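Local coordinates for membrane protein (Acinetobacter baumannii AB307-0294, PDB 5DL5) that forms an OprD-family beta-barrel in the outer membrane and probably lets small molecules, perhaps including antibiotics, pass across it, at residues A54-V59 with G140-E145; V77-F82 with W107-G112. All coordinates share one frame; numbering follows the deposited sequence.

Contact 1 of 2, residues A54-V59 with G140-E145; sequences AQSAIV and GRMVPE. With C8E ((hydroxyethyloxy)tri(ethyloxy)octane), chain C; C8E ((hydroxyethyloxy)tri(ethyloxy)octane), chain B.
Ser-56 and Met-142 bring their CA atoms to 6.4 Å, and Ile-58 and Val-143 theirs to 6.7 Å, a spacing set by side chains, with no hydrogen bond between the segments. The touching parts, 54-58 of the strand and 142-144 of the irregular piece, run 31° apart in the same general sense. Alternate strand residues divide the work: Ala-54, Ser-56 and Ile-58 point toward 140-145, whereas Gln-55 and Ala-57 turn to the other side of the strand and meet the C8E detergent of chain C, Ala-57 CB lying 3.8 Å from its C17. This alternation, with detergent on the far side of the strand, is consistent with 140-145 lying inside the barrel.

Met-142 has the most surface buried here. Its chain is bent at chi2 and chi3 (-59° and -52°), which brings the methyl CE alongside the strand, 3.3 Å from Ala-54 O, while SD packs against Ala-54 CB. The same methyl is close to Ser-56 OG, a buried hydroxyl hydrogen-bonded to Ser-81 OG; Val-143 CG1 approaches this OG to 3.4 Å from the loop side. Ile-58 uses all its branches: CD1 abuts the carbonyl Met-142 O at 3.3 Å, CG1 packs on Val-143 CG1 where the two side chains cross obliquely, and CG2 meets the proline ring at Pro-144 CD, 3.9 Å away.

Strand 50-62 is paired on its two edges with strands 29-43 and 70-83, so the loop residues rest on barrel wall; Val-143 also touches Asp-79 and Ser-81 of 70-83. An inward-folded loop between strands 121-125 and 150-157 is consistent with the constriction-forming third loop of this porin family. Beyond the contact, Val-143 O accepts a hydrogen bond from Ser-173, and Pro-144 O one from Arg-109 on strand 106-118.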
ATOM      1  N   ALA A  54       6.868  18.453  -1.076  1.00 31.42           N
ATOM      2  CA  ALA A  54       7.075  18.218  -2.490  1.00 30.25           C
ATOM      3  C   ALA A  54       5.800  18.324  -3.363  1.00 32.82           C
ATOM      4  O   ALA A  54       4.682  18.359  -2.821  1.00 32.37           O
ATOM      5  CB  ALA A  54       7.784  16.870  -2.687  1.00 31.33           C
ATOM      6  N   GLN A  55       6.002  18.562  -4.679  1.00 31.91           N
ATOM      7  CA  GLN A  55       4.957  18.661  -5.670  1.00 33.58           C
ATOM      8  C   GLN A  55       5.237  17.641  -6.749  1.00 33.82           C
ATOM      9  O   GLN A  55       6.396  17.549  -7.209  1.00 33.49           O
ATOM     10  CB  GLN A  55       4.945  20.047  -6.293  1.00 35.46           C
ATOM     11  CG  GLN A  55       3.949  20.202  -7.438  1.00 36.76           C
ATOM     12  CD  GLN A  55       2.521  20.171  -6.988  1.00 37.63           C
ATOM     13  OE1 GLN A  55       2.190  20.879  -6.027  1.00 39.74           O
ATOM     14  NE2 GLN A  55       1.674  19.302  -7.599  1.00 36.90           N
ATOM     15  N   SER A  56       4.209  16.897  -7.163  1.00 31.68           N
ATOM     16  CA  SER A  56       4.367  15.871  -8.200  1.00 33.06           C
ATOM     17  C   SER A  56       3.347  16.074  -9.230  1.00 33.75           C
ATOM     18  O   SER A  56       2.262  16.605  -8.963  1.00 37.13           O
ATOM     19  CB  SER A  56       4.084  14.462  -7.614  1.00 35.11           C
ATOM     20  OG  SER A  56       5.235  14.236  -6.840  1.00 41.60           O
ATOM     21  N   ALA A  57       3.664  15.548 -10.404  1.00 33.35           N
ATOM     22  CA  ALA A  57       2.670  15.387 -11.484  1.00 35.01           C
ATOM     23  C   ALA A  57       2.779  13.929 -11.933  1.00 34.05           C
ATOM     24  O   ALA A  57       3.831  13.500 -12.382  1.00 34.99           O
ATOM     25  CB  ALA A  57       2.914  16.316 -12.662  1.00 35.81           C
ATOM     26  N   ILE A  58       1.671  13.206 -11.857  1.00 34.33           N
ATOM     27  CA  ILE A  58       1.729  11.735 -12.065  1.00 33.81           C
ATOM     28  C   ILE A  58       0.882  11.472 -13.281  1.00 35.76           C
ATOM     29  O   ILE A  58      -0.293  11.809 -13.287  1.00 34.75           O
ATOM     30  CB  ILE A  58       1.152  10.990 -10.877  1.00 34.98           C
ATOM     31  CG1 ILE A  58       1.991  11.353  -9.579  1.00 34.42           C
ATOM     32  CG2 ILE A  58       1.124   9.476 -11.230  1.00 37.97           C
ATOM     33  CD1 ILE A  58       1.181  11.312  -8.303  1.00 36.77           C
ATOM     34  N   VAL A  59       1.476  10.895 -14.315  1.00 34.84           N
ATOM     35  CA  VAL A  59       0.777  10.708 -15.531  1.00 37.62           C
ATOM     36  C   VAL A  59       0.375   9.259 -15.714  1.00 34.75           C
ATOM     37  O   VAL A  59       1.206   8.360 -15.441  1.00 34.90           O
ATOM     38  CB  VAL A  59       1.664  11.152 -16.701  1.00 41.80           C
ATOM     39  CG1 VAL A  59       0.903  10.977 -17.979  1.00 44.81           C
ATOM     40  CG2 VAL A  59       1.918  12.633 -16.561  1.00 45.55           C
ATOM     41  N   GLY A 140       0.865   5.843  -1.242  1.00 34.02           N
ATOM     42  CA  GLY A 140       0.524   6.770  -0.092  1.00 36.27           C
ATOM     43  C   GLY A 140       1.585   7.864   0.173  1.00 35.98           C
ATOM     44  O   GLY A 140       1.672   8.395   1.300  1.00 36.35           O
ATOM     45  N   ARG A 141       2.483   8.082  -0.781  1.00 32.65           N
ATOM     46  CA  ARG A 141       3.552   9.135  -0.672  1.00 32.77           C
ATOM     47  C   ARG A 141       3.415  10.080  -1.839  1.00 32.52           C
ATOM     48  O   ARG A 141       2.256  10.431  -2.184  1.00 30.24           O
ATOM     49  CB  ARG A 141       5.003   8.577  -0.467  1.00 32.92           C
ATOM     50  CG  ARG A 141       5.133   7.734   0.796  1.00 33.81           C
ATOM     51  CD  ARG A 141       4.946   8.493   2.092  1.00 35.13           C
ATOM     52  NE  ARG A 141       5.215   7.604   3.225  1.00 35.55           N
ATOM     53  CZ  ARG A 141       4.337   6.759   3.757  1.00 40.07           C
ATOM     54  NH1 ARG A 141       3.102   6.676   3.275  1.00 39.68           N
ATOM     55  NH2 ARG A 141       4.708   5.946   4.757  1.00 39.05           N
ATOM     56  N   MET A 142       4.502  10.513  -2.476  1.00 31.82           N
ATOM     57  CA  MET A 142       4.323  11.512  -3.567  1.00 33.88           C
ATOM     58  C   MET A 142       3.914  10.907  -4.906  1.00 35.32           C
ATOM     59  O   MET A 142       3.073  11.476  -5.649  1.00 38.56           O
ATOM     60  CB  MET A 142       5.528  12.356  -3.754  1.00 31.24           C
ATOM     61  CG  MET A 142       5.864  13.275  -2.616  1.00 33.79           C
ATOM     62  SD  MET A 142       4.614  14.473  -2.141  1.00 33.91           S
ATOM     63  CE  MET A 142       4.250  15.247  -3.731  1.00 36.04           C
ATOM     64  N   VAL A 143       4.537   9.792  -5.199  1.00 33.25           N
ATOM     65  CA  VAL A 143       4.434   9.159  -6.499  1.00 33.25           C
ATOM     66  C   VAL A 143       4.338   7.617  -6.321  1.00 33.10           C
ATOM     67  O   VAL A 143       4.827   7.077  -5.371  1.00 32.43           O
ATOM     68  CB  VAL A 143       5.632   9.524  -7.432  1.00 33.06           C
ATOM     69  CG1 VAL A 143       5.588  10.999  -7.767  1.00 35.63           C
ATOM     70  CG2 VAL A 143       6.993   9.235  -6.794  1.00 36.79           C
ATOM     71  N   PRO A 144       3.822   6.925  -7.348  1.00 35.51           N
ATOM     72  CA  PRO A 144       3.632   5.451  -7.217  1.00 32.99           C
ATOM     73  C   PRO A 144       4.868   4.685  -7.404  1.00 29.68           C
ATOM     74  O   PRO A 144       5.819   5.072  -8.079  1.00 29.38           O
ATOM     75  CB  PRO A 144       2.523   5.112  -8.236  1.00 33.85           C
ATOM     76  CG  PRO A 144       2.379   6.359  -9.123  1.00 38.44           C
ATOM     77  CD  PRO A 144       3.146   7.502  -8.527  1.00 32.56           C
ATOM     78  N   GLU A 145       4.903   3.593  -6.711  1.00 28.47           N
ATOM     79  CA  GLU A 145       5.902   2.582  -6.909  1.00 28.52           C
ATOM     80  C   GLU A 145       5.630   1.811  -8.209  1.00 28.87           C
ATOM     81  O   GLU A 145       4.452   1.545  -8.520  1.00 29.50           O
ATOM     82  CB  GLU A 145       5.885   1.645  -5.677  1.00 27.35           C
ATOM     83  CG  GLU A 145       6.809   0.430  -5.766  1.00 28.09           C
ATOM     84  CD  GLU A 145       6.721  -0.471  -4.547  1.00 30.74           C
ATOM     85  OE1 GLU A 145       5.806  -0.244  -3.702  1.00 28.58           O
ATOM     86  OE2 GLU A 145       7.699  -1.266  -4.396  1.00 35.82           O
TER
HETATM   87  C8  C8E C 502      13.816  15.050 -13.780  1.00 59.05           C
HETATM   88  O9  C8E C 502      13.204  16.333 -13.684  1.00 58.68           O
HETATM   89  C10 C8E C 502      11.857  16.388 -13.163  1.00 64.96           C
HETATM   90  C11 C8E C 502      11.205  17.737 -13.437  1.00 62.78           C
HETATM   91  O12 C8E C 502       9.801  17.726 -13.127  1.00 66.70           O
HETATM   92  C13 C8E C 502       8.943  18.180 -14.191  1.00 69.68           C
HETATM   93  C14 C8E C 502       7.479  18.343 -13.767  1.00 67.30           C
HETATM   94  O15 C8E C 502       7.453  19.016 -12.523  1.00 65.87           O
HETATM   95  C16 C8E C 502       6.326  18.774 -11.669  1.00 57.48           C
HETATM   96  C17 C8E C 502       5.087  19.365 -12.279  1.00 59.41           C
HETATM   97  O18 C8E C 502       4.166  19.666 -11.220  1.00 56.86           O
HETATM   98  C19 C8E C 502       4.177  21.070 -10.924  1.00 54.16           C
HETATM   99  C20 C8E C 502       2.915  21.736 -11.320  1.00 53.72           C
HETATM  100  O21 C8E C 502       2.967  22.985 -10.638  1.00 70.55           O
HETATM  101  C6  C8E B 501      15.555   6.244   3.848  1.00 54.91           C
HETATM  102  C7  C8E B 501      14.607   7.355   4.386  1.00 51.18           C
HETATM  103  C8  C8E B 501      14.546   7.519   5.923  1.00 53.90           C
HETATM  104  O9  C8E B 501      13.226   7.900   6.457  1.00 41.62           O
HETATM  105  C10 C8E B 501      12.835   6.894   7.385  1.00 60.43           C
HETATM  106  C11 C8E B 501      12.150   5.733   6.642  1.00 52.13           C
HETATM  107  O12 C8E B 501      11.336   4.969   7.505  1.00 64.71           O
HETATM  108  C13 C8E B 501      10.217   5.631   8.112  1.00 56.96           C
HETATM  109  C14 C8E B 501       8.965   5.411   7.305  1.00 55.62           C
HETATM  110  O15 C8E B 501       7.848   4.954   8.062  1.00 63.94           O
HETATM  111  C16 C8E B 501       7.982   3.766   8.856  1.00 67.29           C
HETATM  112  C17 C8E B 501       6.597   3.124   8.810  1.00 73.13           C
HETATM  113  O18 C8E B 501       5.651   4.221   8.625  1.00 77.61           O
HETATM  114  C19 C8E B 501       4.528   3.918   7.785  1.00 78.88           C
HETATM  115  C20 C8E B 501       3.572   5.098   7.811  1.00 69.34           C
HETATM  116  O21 C8E B 501       2.240   4.904   7.255  1.00 63.28           O

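Contact 2 of 2, residues V77-F82 with W107-G112. With C8E ((hydroxyethyloxy)tri(ethyloxy)octane), chain C; C8E ((hydroxyethyloxy)tri(ethyloxy)octane), chain D.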
ATOM      1  N   VAL A  77       3.307   5.259 -17.947  1.00 37.22           N
ATOM      2  CA  VAL A  77       3.122   5.736 -16.561  1.00 38.76           C
ATOM      3  C   VAL A  77       4.356   6.503 -16.187  1.00 37.93           C
ATOM      4  O   VAL A  77       5.460   6.102 -16.521  1.00 41.75           O
ATOM      5  CB  VAL A  77       2.984   4.643 -15.483  1.00 38.28           C
ATOM      6  CG1 VAL A  77       1.637   3.939 -15.560  1.00 41.45           C
ATOM      7  CG2 VAL A  77       4.070   3.640 -15.599  1.00 42.22           C
ATOM      8  N   GLY A  78       4.217   7.633 -15.533  1.00 35.26           N
ATOM      9  CA  GLY A  78       5.410   8.275 -15.060  1.00 35.87           C
ATOM     10  C   GLY A  78       5.065   9.439 -14.185  1.00 38.51           C
ATOM     11  O   GLY A  78       3.842   9.769 -13.983  1.00 37.20           O
ATOM     12  N   ASP A  79       6.115  10.073 -13.665  1.00 36.40           N
ATOM     13  CA  ASP A  79       5.859  11.250 -12.851  1.00 36.78           C
ATOM     14  C   ASP A  79       7.054  12.131 -12.929  1.00 37.47           C
ATOM     15  O   ASP A  79       8.199  11.692 -13.201  1.00 36.13           O
ATOM     16  CB  ASP A  79       5.556  10.848 -11.359  1.00 36.69           C
ATOM     17  CG  ASP A  79       6.459   9.670 -10.848  1.00 39.24           C
ATOM     18  OD1 ASP A  79       7.630   9.832 -10.349  1.00 37.70           O
ATOM     19  OD2 ASP A  79       5.912   8.519 -10.875  1.00 42.83           O
ATOM     20  N   GLY A  80       6.819  13.377 -12.628  1.00 37.37           N
ATOM     21  CA  GLY A  80       7.955  14.329 -12.445  1.00 39.38           C
ATOM     22  C   GLY A  80       7.622  15.152 -11.194  1.00 36.73           C
ATOM     23  O   GLY A  80       6.446  15.475 -10.961  1.00 32.99           O
ATOM     24  N   SER A  81       8.635  15.458 -10.407  1.00 33.87           N
ATOM     25  CA  SER A  81       8.408  16.079  -9.133  1.00 33.90           C
ATOM     26  C   SER A  81       9.474  17.079  -8.774  1.00 34.01           C
ATOM     27  O   SER A  81      10.582  16.995  -9.346  1.00 32.52           O
ATOM     28  CB  SER A  81       8.340  15.012  -8.023  1.00 34.05           C
ATOM     29  OG  SER A  81       7.483  13.958  -8.374  1.00 34.36           O
ATOM     30  N   PHE A  82       9.199  17.945  -7.787  1.00 32.27           N
ATOM     31  CA  PHE A  82      10.314  18.772  -7.247  1.00 33.60           C
ATOM     32  C   PHE A  82      10.111  18.906  -5.751  1.00 32.42           C
ATOM     33  O   PHE A  82       9.000  18.905  -5.279  1.00 31.44           O
ATOM     34  CB  PHE A  82      10.461  20.087  -8.005  1.00 34.39           C
ATOM     35  CG  PHE A  82       9.200  20.908  -8.074  1.00 34.88           C
ATOM     36  CD1 PHE A  82       8.281  20.753  -9.147  1.00 37.80           C
ATOM     37  CD2 PHE A  82       8.920  21.844  -7.092  1.00 34.17           C
ATOM     38  CE1 PHE A  82       7.108  21.564  -9.217  1.00 36.55           C
ATOM     39  CE2 PHE A  82       7.761  22.591  -7.143  1.00 35.15           C
ATOM     40  CZ  PHE A  82       6.876  22.489  -8.228  1.00 35.92           C
ATOM     41  N   TRP A 107      13.040  15.262  -9.773  1.00 34.29           N
ATOM     42  CA  TRP A 107      13.255  13.958 -10.298  1.00 37.65           C
ATOM     43  C   TRP A 107      12.079  13.524 -11.161  1.00 35.47           C
ATOM     44  O   TRP A 107      10.950  13.984 -11.031  1.00 37.41           O
ATOM     45  CB  TRP A 107      13.402  12.901  -9.125  1.00 38.35           C
ATOM     46  CG  TRP A 107      12.262  12.850  -8.089  1.00 35.77           C
ATOM     47  CD1 TRP A 107      11.318  11.888  -7.962  1.00 36.32           C
ATOM     48  CD2 TRP A 107      11.968  13.835  -7.026  1.00 37.52           C
ATOM     49  NE1 TRP A 107      10.421  12.199  -6.889  1.00 36.90           N
ATOM     50  CE2 TRP A 107      10.819  13.400  -6.334  1.00 38.54           C
ATOM     51  CE3 TRP A 107      12.593  15.000  -6.597  1.00 38.86           C
ATOM     52  CZ2 TRP A 107      10.293  14.120  -5.251  1.00 37.62           C
ATOM     53  CZ3 TRP A 107      12.069  15.703  -5.549  1.00 39.17           C
ATOM     54  CH2 TRP A 107      10.945  15.261  -4.878  1.00 37.61           C
ATOM     55  N   ALA A 108      12.365  12.506 -11.932  1.00 35.99           N
ATOM     56  CA  ALA A 108      11.480  11.951 -12.910  1.00 37.83           C
ATOM     57  C   ALA A 108      11.667  10.430 -12.953  1.00 37.14           C
ATOM     58  O   ALA A 108      12.805   9.916 -12.862  1.00 34.63           O
ATOM     59  CB  ALA A 108      11.748  12.586 -14.287  1.00 39.89           C
ATOM     60  N   ARG A 109      10.547   9.742 -13.132  1.00 36.57           N
ATOM     61  CA  ARG A 109      10.491   8.274 -13.086  1.00 36.71           C
ATOM     62  C   ARG A 109       9.346   7.781 -14.004  1.00 38.56           C
ATOM     63  O   ARG A 109       8.414   8.517 -14.263  1.00 38.70           O
ATOM     64  CB  ARG A 109      10.221   7.754 -11.700  1.00 36.63           C
ATOM     65  CG  ARG A 109      11.113   8.237 -10.551  1.00 36.95           C
ATOM     66  CD  ARG A 109      10.445   8.157  -9.218  1.00 35.16           C
ATOM     67  NE  ARG A 109      10.035   6.844  -8.750  1.00 34.88           N
ATOM     68  CZ  ARG A 109       8.816   6.366  -8.801  1.00 33.39           C
ATOM     69  NH1 ARG A 109       7.808   7.084  -9.258  1.00 31.90           N
ATOM     70  NH2 ARG A 109       8.594   5.120  -8.362  1.00 34.47           N
ATOM     71  N   GLY A 110       9.479   6.561 -14.560  1.00 39.43           N
ATOM     72  CA  GLY A 110       8.364   5.762 -15.087  1.00 40.69           C
ATOM     73  C   GLY A 110       8.827   5.009 -16.353  1.00 41.49           C
ATOM     74  O   GLY A 110       9.995   4.775 -16.503  1.00 40.34           O
ATOM     75  N   GLY A 111       7.925   4.710 -17.266  1.00 36.04           N
ATOM     76  CA  GLY A 111       8.219   3.903 -18.417  1.00 36.68           C
ATOM     77  C   GLY A 111       6.932   3.529 -19.096  1.00 35.61           C
ATOM     78  O   GLY A 111       5.868   4.101 -18.849  1.00 35.90           O
ATOM     79  N   GLY A 112       7.012   2.598 -19.970  1.00 38.62           N
ATOM     80  CA  GLY A 112       5.890   2.205 -20.875  1.00 38.23           C
ATOM     81  C   GLY A 112       5.665   0.717 -20.755  1.00 37.93           C
ATOM     82  O   GLY A 112       6.463  -0.085 -20.088  1.00 34.17           O
TER
HETATM   83  C8  C8E C 502      13.816  15.050 -13.780  1.00 59.05           C
HETATM   84  O9  C8E C 502      13.204  16.333 -13.684  1.00 58.68           O
HETATM   85  C10 C8E C 502      11.857  16.388 -13.163  1.00 64.96           C
HETATM   86  C11 C8E C 502      11.205  17.737 -13.437  1.00 62.78           C
HETATM   87  O12 C8E C 502       9.801  17.726 -13.127  1.00 66.70           O
HETATM   88  C13 C8E C 502       8.943  18.180 -14.191  1.00 69.68           C
HETATM   89  C14 C8E C 502       7.479  18.343 -13.767  1.00 67.30           C
HETATM   90  O15 C8E C 502       7.453  19.016 -12.523  1.00 65.87           O
HETATM   91  C16 C8E C 502       6.326  18.774 -11.669  1.00 57.48           C
HETATM   92  C17 C8E C 502       5.087  19.365 -12.279  1.00 59.41           C
HETATM   93  O18 C8E C 502       4.166  19.666 -11.220  1.00 56.86           O
HETATM   94  C19 C8E C 502       4.177  21.070 -10.924  1.00 54.16           C
HETATM   95  C20 C8E C 502       2.915  21.736 -11.320  1.00 53.72           C
HETATM   96  O21 C8E C 502       2.967  22.985 -10.638  1.00 70.55           O
HETATM   97  C1  C8E D 503      12.018  21.175 -13.141  1.00 48.45           C
HETATM   98  C2  C8E D 503      11.641  21.588 -11.736  1.00 46.00           C
HETATM   99  C3  C8E D 503      10.451  22.572 -11.504  1.00 41.90           C
HETATM  100  C4  C8E D 503       9.256  22.321 -12.379  1.00 39.98           C
HETATM  101  C5  C8E D 503       8.122  23.326 -12.417  1.00 40.59           C
HETATM  102  C6  C8E D 503       7.398  23.150 -13.749  1.00 45.38           C
HETATM  103  C7  C8E D 503       5.905  23.232 -13.549  1.00 50.32           C
HETATM  104  O   HOH W   1       8.552  12.245  -9.845  1.00 35.86           O
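Trp-107 and Ser-81 form a hydrogen-bonded pair of an antiparallel beta ladder in the barrel wall, whose strand axes lie 4.6 Å apart at 169°. The indole, which has the most surface buried, leans back over the neighbouring strand because CG sits between backbone N and carbonyl carbon (chi1 54°). One face thereby receives Ser-81 CB in a CH-pi contact, 3.8 Å from the six-membered ring centroid, and Phe-82 N also lies over this face, higher above it and likewise offset toward the rim.

Asp-79, two residues along on the same sheet face, is paired with Arg-109. Their salt bridge is carried by one nitrogen: NH1 donates to the syn lone pair of Asp-79 OD1 at 3.0 Å and stands 2.9 Å from OD2, with carboxylate and guanidinium planes only 17° apart. Both groups have further partners, OD2 bonding Tyr-146 and the guanidinium reaching the carbonyls of Pro-144 and Gln-175, which should fix its rotation in this buried setting.

The opposite sheet face is lined by Gly-78, Gly-80, Ala-108 and Gly-110; at the Gly-78 and Gly-110 pair the CA atoms approach to 3.9 Å. Detergent lies against this side, with C8 3.3 Å from Ala-108 CB. Back on the indole side, the Ser-81 hydroxyl, hydrogen-bonded to Ser-56 OG, meets a water that accepts from it and donates to Trp-107 O and, at 2.6 Å, to Asp-79 OD1.

In the fold
Contacts 1 and 2 have centres about 8 Å apart, on the same side of the chain's centre. Along the chain the order is 54-59, 77-82, 107-112, 140-145, so both segments of contact 2 fall between those of contact 1. Strands 50-62, 70-83 and 106-118 are successive neighbours in the barrel wall; Val-59 N lies 2.6 Å from Gly-78 O, a probable hydrogen bond stitching the first two together. Contact 2 is thus wall pairing, whereas contact 1 sets a loop against the inside of that wall. One detergent molecule touches both contacts from outside, consistent with a membrane-facing surface backing a narrowed channel.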